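Local coordinates for ribosomal-protein-S5-alanine N-acetyltransferase (Vibrio fischeri, PDB 3IGR) that probably transfers an acetyl group from acetyl-CoA to the N-terminal alanine of ribosomal protein uS5, as a GNAT-family acetyltransferase of the RimJ subfamily, at residues 148-162 with 168-180. Sequence-based numbering, arbitrary orientation.
Sequences LAALGFVKEGEAKKY and AWEDHILTSKIND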
# COMPACT_ATOMS: atom_id res chain seq x y z
N LEU A 148 4.75 -0.92 -9.63
CA LEU A 148 3.89 0.00 -10.38
C LEU A 148 2.41 -0.17 -10.03
O LEU A 148 1.70 0.82 -9.83
CB LEU A 148 4.13 -0.13 -11.89
CG LEU A 148 5.53 0.28 -12.36
CD1 LEU A 148 5.74 -0.05 -13.83
CD2 LEU A 148 5.79 1.75 -12.12
N ALA A 149 1.96 -1.42 -9.94
CA ALA A 149 0.57 -1.68 -9.56
C ALA A 149 0.28 -1.12 -8.18
O ALA A 149 -0.78 -0.51 -7.95
CB ALA A 149 0.28 -3.20 -9.59
N ALA A 150 1.21 -1.30 -7.25
CA ALA A 150 1.00 -0.87 -5.86
C ALA A 150 0.90 0.66 -5.75
O ALA A 150 0.28 1.19 -4.81
CB ALA A 150 2.09 -1.41 -4.95
N LEU A 151 1.50 1.35 -6.72
CA LEU A 151 1.56 2.81 -6.72
C LEU A 151 0.48 3.44 -7.58
O LEU A 151 0.45 4.66 -7.77
CB LEU A 151 2.95 3.25 -7.18
CG LEU A 151 4.03 2.86 -6.16
CD1 LEU A 151 5.38 3.35 -6.64
CD2 LEU A 151 3.69 3.45 -4.82
N GLY A 152 -0.42 2.60 -8.09
CA GLY A 152 -1.55 3.07 -8.87
C GLY A 152 -1.28 3.49 -10.31
O GLY A 152 -2.08 4.25 -10.86
N PHE A 153 -0.17 3.04 -10.90
CA PHE A 153 0.08 3.23 -12.35
C PHE A 153 -0.91 2.40 -13.14
O PHE A 153 -1.22 1.28 -12.76
CB PHE A 153 1.50 2.83 -12.73
CG PHE A 153 2.53 3.87 -12.36
CD1 PHE A 153 2.89 4.08 -11.03
CD2 PHE A 153 3.16 4.62 -13.35
CE1 PHE A 153 3.85 5.03 -10.69
CE2 PHE A 153 4.11 5.60 -13.02
CZ PHE A 153 4.47 5.80 -11.69
N VAL A 154 -1.43 2.97 -14.22
CA VAL A 154 -2.46 2.32 -15.03
C VAL A 154 -1.83 1.90 -16.36
O VAL A 154 -1.17 2.72 -17.02
CB VAL A 154 -3.66 3.28 -15.26
CG1 VAL A 154 -4.71 2.66 -16.24
CG2 VAL A 154 -4.32 3.61 -13.93
N LYS A 155 -2.00 0.63 -16.73
CA LYS A 155 -1.53 0.14 -18.03
C LYS A 155 -2.21 0.92 -19.17
O LYS A 155 -3.43 0.99 -19.23
CB LYS A 155 -1.79 -1.37 -18.16
CG LYS A 155 -1.38 -1.96 -19.53
CD LYS A 155 -1.75 -3.45 -19.67
CE LYS A 155 -1.50 -3.94 -21.08
NZ LYS A 155 -1.56 -5.44 -21.18
N GLU A 156 -1.41 1.47 -20.08
CA GLU A 156 -1.91 2.19 -21.25
C GLU A 156 -1.85 1.38 -22.52
O GLU A 156 -2.52 1.70 -23.50
CB GLU A 156 -1.12 3.48 -21.45
CG GLU A 156 -1.34 4.45 -20.33
CD GLU A 156 -0.78 5.81 -20.61
OE1 GLU A 156 0.19 5.94 -21.38
OE2 GLU A 156 -1.31 6.76 -20.02
N GLY A 157 -1.00 0.34 -22.52
CA GLY A 157 -0.79 -0.51 -23.69
C GLY A 157 0.50 -1.30 -23.65
O GLY A 157 1.10 -1.51 -22.59
N GLU A 158 0.92 -1.75 -24.81
CA GLU A 158 2.13 -2.53 -24.93
C GLU A 158 2.86 -2.15 -26.20
O GLU A 158 2.27 -2.08 -27.30
CB GLU A 158 1.83 -4.04 -24.94
CG GLU A 158 3.13 -4.85 -24.92
CD GLU A 158 2.93 -6.34 -24.74
OE1 GLU A 158 3.92 -7.07 -24.87
OE2 GLU A 158 1.79 -6.77 -24.48
N ALA A 159 4.15 -1.90 -26.04
CA ALA A 159 5.01 -1.61 -27.16
C ALA A 159 5.88 -2.83 -27.47
O ALA A 159 6.79 -3.18 -26.70
CB ALA A 159 5.86 -0.38 -26.86
N LYS A 160 5.58 -3.51 -28.57
CA LYS A 160 6.38 -4.66 -28.97
C LYS A 160 7.81 -4.21 -29.31
O LYS A 160 8.01 -3.12 -29.87
CB LYS A 160 5.75 -5.37 -30.16
CG LYS A 160 4.37 -5.97 -29.84
CD LYS A 160 4.51 -7.36 -29.24
CE LYS A 160 3.17 -7.87 -28.69
NZ LYS A 160 2.22 -8.19 -29.79
N LYS A 161 8.79 -5.06 -28.97
CA LYS A 161 10.18 -4.88 -29.44
C LYS A 161 10.63 -3.44 -29.20
O LYS A 161 11.02 -2.71 -30.12
CB LYS A 161 10.28 -5.30 -30.91
CG LYS A 161 9.87 -6.79 -31.14
CD LYS A 161 9.89 -7.14 -32.60
CE LYS A 161 9.44 -8.57 -32.84
NZ LYS A 161 8.54 -8.59 -34.04
N TYR A 162 10.56 -3.04 -27.94
CA TYR A 162 10.62 -1.66 -27.56
C TYR A 162 12.05 -1.16 -27.33
O TYR A 162 12.45 -0.14 -27.89
CB TYR A 162 9.75 -1.49 -26.32
CG TYR A 162 9.56 -0.08 -25.85
CD1 TYR A 162 8.97 0.87 -26.67
CD2 TYR A 162 9.95 0.29 -24.57
CE1 TYR A 162 8.78 2.19 -26.22
CE2 TYR A 162 9.77 1.59 -24.11
CZ TYR A 162 9.19 2.53 -24.93
OH TYR A 162 9.03 3.80 -24.47
N ALA A 168 18.68 -8.47 -27.73
CA ALA A 168 17.34 -8.64 -28.34
C ALA A 168 16.38 -7.49 -28.02
O ALA A 168 16.49 -6.86 -26.97
CB ALA A 168 16.71 -9.98 -27.91
N TRP A 169 15.43 -7.25 -28.91
CA TRP A 169 14.36 -6.28 -28.66
C TRP A 169 13.36 -6.86 -27.67
O TRP A 169 12.91 -8.02 -27.82
CB TRP A 169 13.66 -5.93 -29.96
CG TRP A 169 14.51 -5.15 -30.89
CD1 TRP A 169 15.14 -5.61 -32.05
CD2 TRP A 169 14.88 -3.78 -30.75
NE1 TRP A 169 15.85 -4.58 -32.62
CE2 TRP A 169 15.70 -3.44 -31.85
CE3 TRP A 169 14.57 -2.79 -29.81
CZ2 TRP A 169 16.23 -2.15 -32.02
CZ3 TRP A 169 15.09 -1.51 -29.97
CH2 TRP A 169 15.92 -1.20 -31.07
N GLU A 170 13.02 -6.10 -26.63
CA GLU A 170 12.13 -6.61 -25.59
C GLU A 170 10.81 -5.84 -25.58
O GLU A 170 10.80 -4.61 -25.60
CB GLU A 170 12.82 -6.54 -24.22
CG GLU A 170 14.01 -7.51 -24.07
CD GLU A 170 13.58 -8.94 -23.77
OE1 GLU A 170 12.37 -9.17 -23.57
OE2 GLU A 170 14.45 -9.83 -23.71
N ASP A 171 9.71 -6.57 -25.65
CA ASP A 171 8.37 -6.02 -25.45
C ASP A 171 8.33 -5.29 -24.08
O ASP A 171 8.99 -5.71 -23.13
CB ASP A 171 7.31 -7.15 -25.48
CG ASP A 171 7.20 -7.85 -26.85
OD1 ASP A 171 7.84 -7.44 -27.84
OD2 ASP A 171 6.42 -8.83 -26.95
N HIS A 172 7.57 -4.18 -24.00
CA HIS A 172 7.36 -3.49 -22.73
C HIS A 172 5.92 -3.09 -22.57
O HIS A 172 5.28 -2.65 -23.53
CB HIS A 172 8.17 -2.20 -22.66
CG HIS A 172 9.62 -2.41 -22.39
ND1 HIS A 172 10.26 -1.84 -21.32
CD2 HIS A 172 10.56 -3.10 -23.07
CE1 HIS A 172 11.54 -2.17 -21.34
NE2 HIS A 172 11.75 -2.93 -22.40
N ILE A 173 5.42 -3.23 -21.34
CA ILE A 173 4.12 -2.69 -20.96
C ILE A 173 4.26 -1.20 -20.73
O ILE A 173 5.19 -0.77 -20.06
CB ILE A 173 3.57 -3.37 -19.67
CG1 ILE A 173 3.54 -4.90 -19.82
CG2 ILE A 173 2.21 -2.82 -19.31
CD1 ILE A 173 2.65 -5.42 -20.94
N LEU A 174 3.36 -0.41 -21.30
CA LEU A 174 3.40 1.04 -21.06
C LEU A 174 2.39 1.36 -19.96
O LEU A 174 1.24 0.93 -20.01
CB LEU A 174 3.07 1.83 -22.34
CG LEU A 174 3.79 1.39 -23.62
CD1 LEU A 174 3.16 2.01 -24.85
CD2 LEU A 174 5.27 1.71 -23.54
N THR A 175 2.84 2.12 -18.97
CA THR A 175 1.97 2.50 -17.86
C THR A 175 2.15 3.96 -17.52
O THR A 175 3.18 4.58 -17.87
CB THR A 175 2.21 1.63 -16.58
OG1 THR A 175 3.42 2.07 -15.92
CG2 THR A 175 2.32 0.16 -16.91
N SER A 176 1.17 4.54 -16.83
CA SER A 176 1.33 5.91 -16.38
C SER A 176 0.54 6.18 -15.11
O SER A 176 -0.37 5.45 -14.75
CB SER A 176 0.91 6.89 -17.48
OG SER A 176 -0.49 6.92 -17.54
N LYS A 177 0.94 7.24 -14.41
CA LYS A 177 0.14 7.79 -13.35
C LYS A 177 -0.08 9.28 -13.65
O LYS A 177 0.87 9.98 -14.01
CB LYS A 177 0.86 7.62 -12.01
CG LYS A 177 -0.04 7.89 -10.81
CD LYS A 177 0.69 7.61 -9.50
CE LYS A 177 -0.27 7.79 -8.33
NZ LYS A 177 0.27 7.22 -7.07
N ILE A 178 -1.33 9.72 -13.51
CA ILE A 178 -1.77 11.07 -13.89
C ILE A 178 -2.15 11.81 -12.61
O ILE A 178 -2.87 11.29 -11.76
CB ILE A 178 -2.99 11.01 -14.88
CG1 ILE A 178 -2.53 10.47 -16.26
CG2 ILE A 178 -3.67 12.37 -15.04
CD1 ILE A 178 -3.67 9.94 -17.16
N ASN A 179 -1.63 13.03 -12.49
CA ASN A 179 -1.89 13.87 -11.35
C ASN A 179 -3.17 14.66 -11.57
O ASN A 179 -3.16 15.63 -12.33
CB ASN A 179 -0.69 14.80 -11.19
CG ASN A 179 -0.87 15.86 -10.10
OD1 ASN A 179 -1.78 15.78 -9.27
ND2 ASN A 179 0.03 16.85 -10.10
N ASP A 180 -4.27 14.25 -10.93
CA ASP A 180 -5.59 14.90 -11.09
C ASP A 180 -5.60 16.34 -10.56
O ASP A 180 -6.45 17.14 -10.95
CB ASP A 180 -6.73 14.12 -10.40
CG ASP A 180 -7.06 12.79 -11.08
OD1 ASP A 180 -6.51 12.51 -12.17
OD2 ASP A 180 -7.89 12.02 -10.53
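F153 and K177 make the tight end of this contact. K177 CB sits 3.8 Å from the centroid of the F153 ring, nearly on the ring normal, as a CH-pi contact. L148 CD2 covers the opposite face, so the F153 ring is sandwiched between the two. K177 CG is anti to the backbone N (chi1 -167°), and the extended chain carries NZ to L151 O, 2.7 Å away. That carbonyl follows helix 142-150, which ends in a Schellman motif with G152 as its C-prime residue.

Beyond F153 the strands pair antiparallel. V154 N donates to S176 O at 2.7 Å, and S176 N returns a bond to V154 O. A classic beta bulge follows: E156 and G157 both face L174. L174 O takes a short, nearly straight bond from E156 N (2.7 Å) and a weak one from G157 N. S176 OG donates to E156 OE2 at 2.6 Å, from above the carboxylate plane, while R132 forms a salt bridge with E156 OE1.

Toward the far end the backbone ladder continues through the A159-H172 pair, but the side chains E158, K160 and K161 are exposed. D171 OD1 accepts from K161 N at 2.8 Å, on the anti side of the carboxylate. E158 OE1 lies 3.7 Å from D171 OD2, two like charges that the nearby lysines K160 and K161 may partly offset. Y162 CD2 lies over one face of the H172 ring, offset toward the rim; the two rings meet obliquely, their planes at 55°.

Strand 168-178 lies between strands 154-162 and 132-137 in the GNAT sheet. T175 OG1 bonds to A135 O, L148 packs on A135 and Y137, and L151 meets helix 112-126.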